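Local coordinates for chemotaxis transducer (Pseudomonas aeruginosa, PDB 6GCV), which senses nitrate as a chemoreceptor, binding it directly through its PilJ-type ligand-binding domain to direct chemotaxis, at residues E59-D64 / A70-S75. Residues are numbered along the deposited sequence; the frame is centred on the assembly and turned at random. Where two conformers were deposited one is given.
Sequences ERSAAD and AERNVS. With ACT (acetate ion), chain F.
Arg72, in the loop after helix 48-67, reaches back to Asp64 and Ser61 on that helix. NH1 makes two hydrogen bonds. One goes to Asp64 OD2, 2.9 Å from Arg72 NH1, and is also a salt bridge. The carboxylate offers its anti lone pair, and its plane stands 71° from the guanidinium. The other goes to Ser61 OG, 3.0 Å from Arg72 NH1 and tilted slightly out of the guanidinium plane. A water accepts from both Arg72 NH2 and Ser61 OG. Arg72 NE gives a nearly straight bond to acetate OXT, 2.8 Å away; the acetate probably comes from the crystallisation liquor. The chain of Arg72 is extended from CG to NE (chi3 -175°), which carries the group across to the helix. Arg60 bends at chi3 (71°) and lays its own guanidinium over one face of Arg72, centres 3.9 Å apart. Arg60 NH2 donates a hydrogen bond to Gln57 OE1. The second oxygen of Asp64, OD1, accepts from Asn69 ND2, and Asn69 OD1 in turn takes the backbone N-H of Arg72. Val74 CG1 packs 3.6 Å from Asp64 O. Asn73 and Val74 face Asn69 in a G1 beta bulge. Asp64 thus ties both the turn and the arginine to the last turn of helix 48-67. Its carboxylate probably offsets part of the charge of the stacked arginines, and the acetate adds to this in the crystal.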
loop_
_atom_site.group_PDB
_atom_site.type_symbol
_atom_site.label_atom_id
_atom_site.label_comp_id
_atom_site.label_asym_id
_atom_site.label_seq_id
_atom_site.Cartn_x
_atom_site.Cartn_y
_atom_site.Cartn_z
ATOM N N GLU A 59 5.054 8.836 -8.829
ATOM C CA GLU A 59 5.068 10.174 -9.439
ATOM C C GLU A 59 4.250 10.189 -10.691
ATOM O O GLU A 59 3.633 11.214 -11.008
ATOM C CB GLU A 59 6.487 10.626 -9.683
ATOM C CG GLU A 59 7.233 10.934 -8.392
ATOM C CD GLU A 59 8.462 11.765 -8.528
ATOM O OE1 GLU A 59 8.830 12.167 -9.660
ATOM O OE2 GLU A 59 9.015 12.133 -7.488
ATOM N N ARG A 60 4.205 9.090 -11.437
ATOM C CA ARG A 60 3.406 9.021 -12.646
ATOM C C ARG A 60 1.934 9.150 -12.263
ATOM O O ARG A 60 1.168 9.916 -12.857
ATOM C CB ARG A 60 3.681 7.676 -13.342
ATOM C CG ARG A 60 2.954 7.445 -14.632
ATOM C CD ARG A 60 3.528 6.252 -15.355
ATOM N NE ARG A 60 3.226 4.968 -14.742
ATOM C CZ ARG A 60 2.176 4.195 -15.080
ATOM N NH1 ARG A 60 1.279 4.597 -15.937
ATOM N NH2 ARG A 60 1.994 2.999 -14.546
ATOM N N SER A 61 1.540 8.395 -11.230
ATOM C CA SER A 61 0.174 8.463 -10.765
ATOM C C SER A 61 -0.177 9.834 -10.223
ATOM O O SER A 61 -1.275 10.312 -10.475
ATOM C CB SER A 61 -0.077 7.394 -9.712
ATOM O OG SER A 61 -0.090 6.138 -10.332
ATOM N N ALA A 62 0.745 10.477 -9.502
ATOM C CA ALA A 62 0.471 11.801 -8.954
ATOM C C ALA A 62 0.178 12.798 -10.085
ATOM O O ALA A 62 -0.764 13.576 -9.994
ATOM C CB ALA A 62 1.600 12.282 -8.068
ATOM N N ALA A 63 0.979 12.716 -11.152
ATOM C CA ALA A 63 0.776 13.614 -12.281
ATOM C C ALA A 63 -0.532 13.289 -12.999
ATOM O O ALA A 63 -1.261 14.203 -13.419
ATOM C CB ALA A 63 1.956 13.535 -13.237
ATOM N N ASP A 64 -0.867 12.010 -13.133
ATOM C CA ASP A 64 -2.123 11.619 -13.732
ATOM C C ASP A 64 -3.323 12.130 -12.945
ATOM O O ASP A 64 -4.339 12.522 -13.537
ATOM C CB ASP A 64 -2.191 10.100 -13.887
ATOM C CG ASP A 64 -1.220 9.549 -14.935
ATOM O OD1 ASP A 64 -0.791 10.315 -15.826
ATOM O OD2 ASP A 64 -0.949 8.317 -14.892
ATOM N N ALA A 70 -6.191 10.425 -20.135
ATOM C CA ALA A 70 -7.276 9.770 -20.853
ATOM C C ALA A 70 -6.929 8.338 -21.229
ATOM O O ALA A 70 -7.775 7.435 -21.100
ATOM C CB ALA A 70 -7.635 10.567 -22.095
ATOM N N GLU A 71 -5.690 8.135 -21.681
ATOM C CA GLU A 71 -5.219 6.817 -22.094
ATOM C C GLU A 71 -5.302 5.825 -20.940
ATOM O O GLU A 71 -5.672 4.669 -21.135
ATOM C CB GLU A 71 -3.765 6.898 -22.612
ATOM C CG GLU A 71 -3.190 5.578 -23.126
ATOM C CD GLU A 71 -2.552 4.705 -22.045
ATOM O OE1 GLU A 71 -2.196 5.224 -20.964
ATOM O OE2 GLU A 71 -2.400 3.487 -22.283
ATOM N N ARG A 72 -4.962 6.291 -19.737
ATOM C CA ARG A 72 -4.967 5.453 -18.549
ATOM C C ARG A 72 -6.332 5.400 -17.851
ATOM O O ARG A 72 -6.526 4.644 -16.903
ATOM C CB ARG A 72 -3.920 5.965 -17.570
ATOM C CG ARG A 72 -3.521 4.960 -16.520
ATOM C CD ARG A 72 -2.491 5.541 -15.560
ATOM N NE ARG A 72 -2.037 4.516 -14.632
ATOM C CZ ARG A 72 -1.302 4.742 -13.545
ATOM N NH1 ARG A 72 -0.964 5.972 -13.204
ATOM N NH2 ARG A 72 -0.970 3.743 -12.753
ATOM N N ASN A 73 -7.275 6.201 -18.328
ATOM C CA ASN A 73 -8.615 6.274 -17.749
ATOM C C ASN A 73 -8.581 6.795 -16.317
ATOM O O ASN A 73 -9.275 6.247 -15.425
ATOM C CB ASN A 73 -9.347 4.933 -17.848
ATOM C CG ASN A 73 -10.836 5.055 -17.677
ATOM O OD1 ASN A 73 -11.499 4.075 -17.331
ATOM N ND2 ASN A 73 -11.378 6.255 -17.881
ATOM N N VAL A 74 -7.755 7.807 -16.097
ATOM C CA VAL A 74 -7.712 8.512 -14.828
ATOM C C VAL A 74 -8.310 9.886 -15.039
ATOM O O VAL A 74 -7.814 10.678 -15.846
ATOM C CB VAL A 74 -6.276 8.631 -14.273
ATOM C CG1 VAL A 74 -6.224 9.500 -13.029
ATOM C CG2 VAL A 74 -5.697 7.253 -13.966
ATOM N N SER A 75 -9.376 10.164 -14.309
ATOM C CA SER A 75 -10.088 11.448 -14.362
ATOM C C SER A 75 -9.370 12.525 -13.535
ATOM O O SER A 75 -8.914 12.244 -12.436
ATOM C CB SER A 75 -11.516 11.254 -13.776
ATOM O OG SER A 75 -12.201 10.116 -14.332
HETATM C C ACT F . -1.330 1.388 -15.710
HETATM O O ACT F . -0.737 0.472 -15.096
HETATM O OXT ACT F . -2.458 1.808 -15.353
HETATM C CH3 ACT F . -0.652 2.018 -16.899
HETATM O O HOH W 1 1.519 3.985 -11.135
#